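Long-range contact in Glucanase/chitosanase (Paenibacillus fukuinensis, PDB 4ZY9), which probably helps a chitosan- and glucan-degrading enzyme hold its substrate, this piece being one of its chitosan-binding CBM32 modules rather than the family 8 hydrolase itself: residues A[37-48]-A[120-131]. The protein carries 1 engineered substitution. Residues are numbered along the deposited sequence; the frame is centred on the assembly and turned at random. Where two conformers were deposited one is given.
Sequences TRWASAEGVDPQ and TVRGTPYGYSLW
Val45 N and the carbonyl carbon of Gly44 cover one face of the Arg122 guanidinium, while Asp46 sits at its edge. The grip there is side-on: Arg122 NE reaches Asp46 OD1 at 2.8 Å and NH2 reaches OD2 at 2.9 Å, both nearly straight. Tyr128 OH gives a second bond to Asp46 OD1, 2.6 Å long, from the face opposite Arg122 NE, and the carboxylate plane stands almost square to the phenol ring. That ring carries Arg122 CG on one face and has Ser41 OG and Val45 O at its edge. A water joins Asp46 OD2 to Arg122 N, and Arg122 NH1 shares Tyr126 O with Gly44 N, the two donors arriving from opposite sides of the carbonyl plane. With an alanine at Arg122, the Asp46 carboxylate would probably lose its charged mate, and Tyr126 O one of its two donors.

At the other end, Arg38 CD lies over the six-membered ring of Trp131, 3.7 Å from its centroid, in a CH-pi contact, with Thr37 O at the indole edge. The Arg38 chain runs extended from CG to NE and carries Arg38 NH1 to Ser129 OG (2.9 Å) in the guanidinium plane. Ser129 OG points away from its own N (chi1 -178°), which lets it donate to Trp39 O, an acceptor Leu130 N shares. Tyr128 O sits over one face of the Trp39 indole and accepts from Ser41 N at 2.8 Å. Short strand 39-40 thus pairs antiparallel with the start of strand 129-136, and the salt bridge pins together the two loops that cross between the sheets of the CBM32 beta-sandwich.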
ATOM      1  N   THR A  37       5.425   9.869   9.938  1.00  5.13           N
ATOM      2  CA  THR A  37       5.565  10.302   8.538  1.00  4.55           C
ATOM      3  C   THR A  37       4.535   9.480   7.745  1.00  4.65           C
ATOM      4  O   THR A  37       4.140   8.373   8.162  1.00  4.88           O
ATOM      5  CB  THR A  37       6.942   9.944   7.991  1.00  5.50           C
ATOM      6  OG1 THR A  37       7.075   8.474   8.073  1.00  6.78           O
ATOM      7  CG2 THR A  37       8.025  10.641   8.637  1.00  6.40           C
ATOM      8  N   ARG A  38       4.061  10.039   6.657  1.00  4.53           N
ATOM      9  CA  ARG A  38       3.072   9.320   5.811  1.00  4.85           C
ATOM     10  C   ARG A  38       3.216   9.690   4.355  1.00  4.72           C
ATOM     11  O   ARG A  38       3.627  10.818   4.021  1.00  5.21           O
ATOM     12  CB  ARG A  38       1.659   9.691   6.317  1.00  5.26           C
ATOM     13  CG  ARG A  38       1.268  11.195   6.295  1.00  5.89           C
ATOM     14  CD  ARG A  38       0.008  11.392   7.026  1.00  6.39           C
ATOM     15  NE  ARG A  38      -0.252  12.831   7.160  1.00  7.48           N
ATOM     16  CZ  ARG A  38      -0.985  13.572   6.345  1.00  7.56           C
ATOM     17  NH1 ARG A  38      -1.701  13.009   5.361  1.00  7.64           N
ATOM     18  NH2 ARG A  38      -1.131  14.868   6.567  1.00  8.46           N
ATOM     19  N   TRP A  39       2.892   8.721   3.501  1.00  3.97           N
ATOM     20  CA  TRP A  39       2.503   9.050   2.130  1.00  4.26           C
ATOM     21  C   TRP A  39       1.147   9.710   2.175  1.00  4.14           C
ATOM     22  O   TRP A  39       0.250   9.265   2.916  1.00  3.86           O
ATOM     23  CB  TRP A  39       2.405   7.763   1.306  1.00  4.29           C
ATOM     24  CG  TRP A  39       1.734   7.952   0.020  1.00  4.52           C
ATOM     25  CD1 TRP A  39       2.214   8.761  -1.071  1.00  4.21           C
ATOM     26  CD2 TRP A  39       0.498   7.387  -0.431  1.00  4.38           C
ATOM     27  NE1 TRP A  39       1.322   8.692  -2.083  1.00  4.50           N
ATOM     28  CE2 TRP A  39       0.261   7.859  -1.767  1.00  4.02           C
ATOM     29  CE3 TRP A  39      -0.457   6.519   0.131  1.00  4.42           C
ATOM     30  CZ2 TRP A  39      -0.797   7.439  -2.548  1.00  4.36           C
ATOM     31  CZ3 TRP A  39      -1.518   6.154  -0.602  1.00  4.77           C
ATOM     32  CH2 TRP A  39      -1.702   6.600  -1.935  1.00  4.60           C
ATOM     33  N   ALA A  40       0.944  10.701   1.325  1.00  4.07           N
ATOM     34  CA  ALA A  40      -0.428  11.244   1.079  1.00  3.99           C
ATOM     35  C   ALA A  40      -0.487  11.494  -0.428  1.00  4.71           C
ATOM     36  O   ALA A  40       0.473  12.096  -0.995  1.00  5.63           O
ATOM     37  CB  ALA A  40      -0.654  12.527   1.857  1.00  4.31           C
ATOM     38  N   SER A  41      -1.557  11.102  -1.054  1.00  4.77           N
ATOM     39  CA  SER A  41      -1.743  11.306  -2.505  1.00  5.30           C
ATOM     40  C   SER A  41      -2.223  12.721  -2.755  1.00  6.01           C
ATOM     41  O   SER A  41      -2.605  13.474  -1.856  1.00  6.58           O
ATOM     42  CB  SER A  41      -2.883  10.321  -2.976  1.00  4.93           C
ATOM     43  OG  SER A  41      -4.143  10.680  -2.570  1.00  5.30           O
ATOM     44  N   ALA A  42      -2.328  13.064  -4.056  1.00  6.65           N
ATOM     45  CA  ALA A  42      -3.123  14.220  -4.391  1.00  6.99           C
ATOM     46  C   ALA A  42      -4.506  14.082  -3.910  1.00  7.42           C
ATOM     47  O   ALA A  42      -5.006  12.951  -3.828  1.00  7.16           O
ATOM     48  CB  ALA A  42      -3.115  14.450  -5.906  1.00  8.17           C
ATOM     49  N   GLU A  43      -5.201  15.167  -3.617  1.00  8.50           N
ATOM     50  CA  GLU A  43      -6.509  15.112  -3.077  0.60  8.73           C
ATOM     51  C   GLU A  43      -7.594  15.265  -4.152  1.00  9.25           C
ATOM     52  O   GLU A  43      -7.371  15.929  -5.210  1.00 10.95           O
ATOM     53  CB  GLU A  43      -6.708  16.208  -2.024  0.60  9.37           C
ATOM     54  CG  GLU A  43      -5.635  16.281  -0.915  0.60  9.15           C
ATOM     55  CD  GLU A  43      -5.801  17.454   0.108  0.60  9.43           C
ATOM     56  OE1 GLU A  43      -5.597  18.576  -0.418  0.60 11.96           O
ATOM     57  OE2 GLU A  43      -6.125  17.327   1.376  0.60  6.53           O
ATOM     58  N   GLY A  44      -8.762  14.778  -3.861  1.00  8.73           N
ATOM     59  CA  GLY A  44      -9.922  15.004  -4.724  1.00 10.41           C
ATOM     60  C   GLY A  44     -10.083  14.122  -5.941  1.00  8.88           C
ATOM     61  O   GLY A  44     -10.984  14.383  -6.762  1.00 10.49           O
ATOM     62  N   VAL A  45      -9.293  13.088  -6.119  1.00  7.93           N
ATOM     63  CA  VAL A  45      -9.237  12.356  -7.336  1.00  8.26           C
ATOM     64  C   VAL A  45      -9.068  10.886  -7.076  1.00  7.44           C
ATOM     65  O   VAL A  45      -8.169  10.427  -6.324  1.00  6.82           O
ATOM     66  CB  VAL A  45      -8.028  12.765  -8.188  1.00  9.15           C
ATOM     67  CG1 VAL A  45      -7.798  11.905  -9.395  1.00 10.28           C
ATOM     68  CG2 VAL A  45      -8.031  14.213  -8.634  1.00 11.34           C
ATOM     69  N   ASP A  46      -9.975  10.089  -7.661  1.00  6.79           N
ATOM     70  CA  ASP A  46      -9.933   8.631  -7.614  1.00  7.31           C
ATOM     71  C   ASP A  46      -9.549   8.075  -8.940  1.00  7.48           C
ATOM     72  O   ASP A  46      -9.964   8.696  -9.995  1.00  8.98           O
ATOM     73  CB  ASP A  46     -11.333   8.103  -7.233  1.00  6.97           C
ATOM     74  CG  ASP A  46     -11.774   8.644  -5.900  1.00  7.81           C
ATOM     75  OD1 ASP A  46     -11.009   8.503  -4.904  1.00  7.66           O
ATOM     76  OD2 ASP A  46     -12.848   9.245  -5.812  1.00  9.60           O
ATOM     77  N   PRO A  47      -8.856   6.984  -9.069  1.00  6.49           N
ATOM     78  CA  PRO A  47      -8.259   6.219  -7.958  1.00  5.83           C
ATOM     79  C   PRO A  47      -6.920   6.771  -7.576  1.00  5.67           C
ATOM     80  O   PRO A  47      -6.367   7.685  -8.200  1.00  6.35           O
ATOM     81  CB  PRO A  47      -8.079   4.813  -8.584  1.00  6.37           C
ATOM     82  CG  PRO A  47      -7.646   5.143 -10.049  1.00  6.73           C
ATOM     83  CD  PRO A  47      -8.496   6.383 -10.381  1.00  7.10           C
ATOM     84  N   GLN A  48      -6.327   6.255  -6.524  1.00  5.30           N
ATOM     85  CA  GLN A  48      -4.932   6.430  -6.174  1.00  4.82           C
ATOM     86  C   GLN A  48      -4.326   5.146  -5.761  1.00  4.34           C
ATOM     87  O   GLN A  48      -5.047   4.229  -5.344  1.00  5.90           O
ATOM     88  CB  GLN A  48      -4.722   7.479  -5.076  1.00  5.43           C
ATOM     89  CG  GLN A  48      -5.315   8.811  -5.406  1.00  5.23           C
ATOM     90  CD  GLN A  48      -4.621   9.620  -6.509  1.00  5.55           C
ATOM     91  OE1 GLN A  48      -5.274  10.581  -7.067  1.00  8.86           O
ATOM     92  NE2 GLN A  48      -3.385   9.427  -6.727  1.00  5.17           N
ATOM     93  N   THR A 120     -10.039   3.053  -4.760  1.00  4.72           N
ATOM     94  CA  THR A 120     -11.022   3.625  -5.658  1.00  5.06           C
ATOM     95  C   THR A 120     -12.066   4.499  -5.046  1.00  4.96           C
ATOM     96  O   THR A 120     -12.693   5.311  -5.788  1.00  6.30           O
ATOM     97  CB  THR A 120     -11.687   2.540  -6.557  1.00  5.35           C
ATOM     98  OG1 THR A 120     -12.372   1.671  -5.672  1.00  6.19           O
ATOM     99  CG2 THR A 120     -10.700   1.787  -7.419  1.00  5.76           C
ATOM    100  N   VAL A 121     -12.349   4.381  -3.766  1.00  4.87           N
ATOM    101  CA  VAL A 121     -13.318   5.218  -3.081  1.00  5.30           C
ATOM    102  C   VAL A 121     -12.660   5.687  -1.749  1.00  6.21           C
ATOM    103  O   VAL A 121     -12.145   4.841  -0.980  1.00  5.43           O
ATOM    104  CB  VAL A 121     -14.688   4.571  -2.749  1.00  6.26           C
ATOM    105  CG1 VAL A 121     -15.631   5.549  -2.093  1.00  6.69           C
ATOM    106  CG2 VAL A 121     -15.324   3.962  -4.051  1.00  6.58           C
ATOM    107  N   ARG A 122     -12.698   6.977  -1.498  1.00  6.14           N
ATOM    108  CA  ARG A 122     -12.247   7.553  -0.305  1.00  6.38           C
ATOM    109  C   ARG A 122     -13.295   7.652   0.779  1.00  6.92           C
ATOM    110  O   ARG A 122     -14.486   7.876   0.524  1.00  8.32           O
ATOM    111  CB  ARG A 122     -11.761   8.995  -0.560  1.00  5.68           C
ATOM    112  CG  ARG A 122     -10.463   9.049  -1.373  1.00  6.55           C
ATOM    113  CD  ARG A 122     -10.193  10.466  -1.954  1.00  6.70           C
ATOM    114  NE  ARG A 122     -11.080  10.704  -3.111  1.00  7.77           N
ATOM    115  CZ  ARG A 122     -11.797  11.791  -3.324  1.00  8.25           C
ATOM    116  NH1 ARG A 122     -11.711  12.842  -2.524  1.00  9.59           N
ATOM    117  NH2 ARG A 122     -12.604  11.771  -4.401  1.00  9.12           N
ATOM    118  N   GLY A 123     -12.840   7.504   2.010  1.00  7.41           N
ATOM    119  CA  GLY A 123     -13.695   7.705   3.174  1.00  7.61           C
ATOM    120  C   GLY A 123     -13.876   9.155   3.544  1.00  8.25           C
ATOM    121  O   GLY A 123     -14.765   9.429   4.522  1.00 10.35           O
ATOM    122  N   THR A 124     -13.111  10.054   2.991  1.00  7.82           N
ATOM    123  CA  THR A 124     -13.145  11.491   3.268  1.00  9.05           C
ATOM    124  C   THR A 124     -13.144  12.205   1.929  1.00  7.92           C
ATOM    125  O   THR A 124     -12.901  11.665   0.910  1.00  7.28           O
ATOM    126  CB  THR A 124     -11.934  11.946   4.091  1.00  8.79           C
ATOM    127  OG1 THR A 124     -10.782  12.021   3.238  1.00  9.26           O
ATOM    128  CG2 THR A 124     -11.703  11.051   5.333  1.00  9.40           C
ATOM    129  N   PRO A 125     -13.301  13.571   1.963  1.00  9.66           N
ATOM    130  CA  PRO A 125     -13.189  14.343   0.704  1.00  9.62           C
ATOM    131  C   PRO A 125     -11.826  14.723   0.334  1.00 11.00           C
ATOM    132  O   PRO A 125     -11.592  15.567  -0.568  1.00 10.47           O
ATOM    133  CB  PRO A 125     -14.035  15.582   0.943  1.00 11.76           C
ATOM    134  CG  PRO A 125     -14.201  15.649   2.405  1.00 14.24           C
ATOM    135  CD  PRO A 125     -13.792  14.399   3.064  1.00 11.46           C
ATOM    136  N   TYR A 126     -10.799  14.129   0.980  1.00  9.71           N
ATOM    137  CA  TYR A 126      -9.411  14.584   0.793  1.00  8.51           C
ATOM    138  C   TYR A 126      -8.742  13.625  -0.180  1.00  7.47           C
ATOM    139  O   TYR A 126      -9.264  13.444  -1.287  1.00  7.74           O
ATOM    140  CB  TYR A 126      -8.670  14.782   2.129  1.00  8.85           C
ATOM    141  CG  TYR A 126      -9.444  15.715   3.029  1.00 10.55           C
ATOM    142  CD1 TYR A 126      -9.727  16.969   2.617  1.00 11.47           C
ATOM    143  CD2 TYR A 126     -10.088  15.270   4.166  1.00 12.11           C
ATOM    144  CE1 TYR A 126     -10.533  17.835   3.406  1.00 13.50           C
ATOM    145  CE2 TYR A 126     -10.915  16.097   4.970  1.00 13.73           C
ATOM    146  CZ  TYR A 126     -11.129  17.374   4.588  1.00 15.04           C
ATOM    147  OH  TYR A 126     -11.893  18.268   5.286  1.00 17.75           O
ATOM    148  N   GLY A 127      -7.561  13.053   0.178  1.00  6.93           N
ATOM    149  CA  GLY A 127      -6.897  12.091  -0.683  1.00  6.20           C
ATOM    150  C   GLY A 127      -6.910  10.675  -0.002  1.00  5.53           C
ATOM    151  O   GLY A 127      -7.870  10.312   0.688  1.00  6.92           O
ATOM    152  N   TYR A 128      -5.790   9.994  -0.198  1.00  4.67           N
ATOM    153  CA  TYR A 128      -5.482   8.708   0.364  1.00  4.22           C
ATOM    154  C   TYR A 128      -4.179   8.851   1.126  1.00  4.49           C
ATOM    155  O   TYR A 128      -3.222   9.414   0.523  1.00  4.90           O
ATOM    156  CB  TYR A 128      -5.365   7.611  -0.677  1.00  4.50           C
ATOM    157  CG  TYR A 128      -6.552   7.338  -1.524  1.00  4.99           C
ATOM    158  CD1 TYR A 128      -6.961   8.181  -2.560  1.00  5.92           C
ATOM    159  CD2 TYR A 128      -7.270   6.157  -1.323  1.00  5.40           C
ATOM    160  CE1 TYR A 128      -8.064   7.868  -3.350  1.00  6.59           C
ATOM    161  CE2 TYR A 128      -8.327   5.907  -2.118  1.00  6.26           C
ATOM    162  CZ  TYR A 128      -8.742   6.738  -3.118  1.00  5.62           C
ATOM    163  OH  TYR A 128      -9.884   6.376  -3.888  1.00  7.05           O
ATOM    164  N   SER A 129      -4.094   8.391   2.374  1.00  4.42           N
ATOM    165  CA  SER A 129      -2.833   8.586   3.112  1.00  4.58           C
ATOM    166  C   SER A 129      -2.582   7.483   4.130  1.00  4.29           C
ATOM    167  O   SER A 129      -3.483   7.042   4.839  1.00  4.49           O
ATOM    168  CB  SER A 129      -2.895   9.924   3.834  1.00  3.95           C
ATOM    169  OG  SER A 129      -1.731  10.198   4.523  1.00  4.56           O
ATOM    170  N   LEU A 130      -1.339   6.980   4.102  1.00  3.48           N
ATOM    171  CA  LEU A 130      -0.857   5.867   4.891  1.00  3.91           C
ATOM    172  C   LEU A 130       0.350   6.273   5.703  1.00  3.91           C
ATOM    173  O   LEU A 130       1.371   6.657   5.094  1.00  3.99           O
ATOM    174  CB  LEU A 130      -0.496   4.688   4.040  1.00  3.95           C
ATOM    175  CG  LEU A 130      -1.645   3.915   3.425  1.00  4.20           C
ATOM    176  CD1 LEU A 130      -1.238   3.098   2.241  1.00  5.01           C
ATOM    177  CD2 LEU A 130      -2.377   3.058   4.475  1.00  4.88           C
ATOM    178  N   TRP A 131       0.302   6.111   7.039  1.00  3.80           N
ATOM    179  CA  TRP A 131       1.464   6.167   7.860  1.00  3.94           C
ATOM    180  C   TRP A 131       2.441   5.068   7.576  1.00  3.96           C
ATOM    181  O   TRP A 131       3.665   5.275   7.573  1.00  4.81           O
ATOM    182  CB  TRP A 131       1.073   6.157   9.401  1.00  4.39           C
ATOM    183  CG  TRP A 131       0.129   7.190   9.868  1.00  5.20           C
ATOM    184  CD1 TRP A 131      -1.131   6.942  10.247  1.00  5.50           C
ATOM    185  CD2 TRP A 131       0.399   8.607  10.101  1.00  5.29           C
ATOM    186  NE1 TRP A 131      -1.697   8.120  10.679  1.00  5.66           N
ATOM    187  CE2 TRP A 131      -0.799   9.159  10.530  1.00  5.90           C
ATOM    188  CE3 TRP A 131       1.506   9.441   9.902  1.00  5.65           C
ATOM    189  CZ2 TRP A 131      -0.867  10.516  10.899  1.00  6.22           C
ATOM    190  CZ3 TRP A 131       1.355  10.775  10.224  1.00  6.73           C
ATOM    191  CH2 TRP A 131       0.161  11.278  10.643  1.00  6.60           C
TER
HETATM  192  O   HOH W   1     -14.079   8.644  -3.522  1.00 11.42           O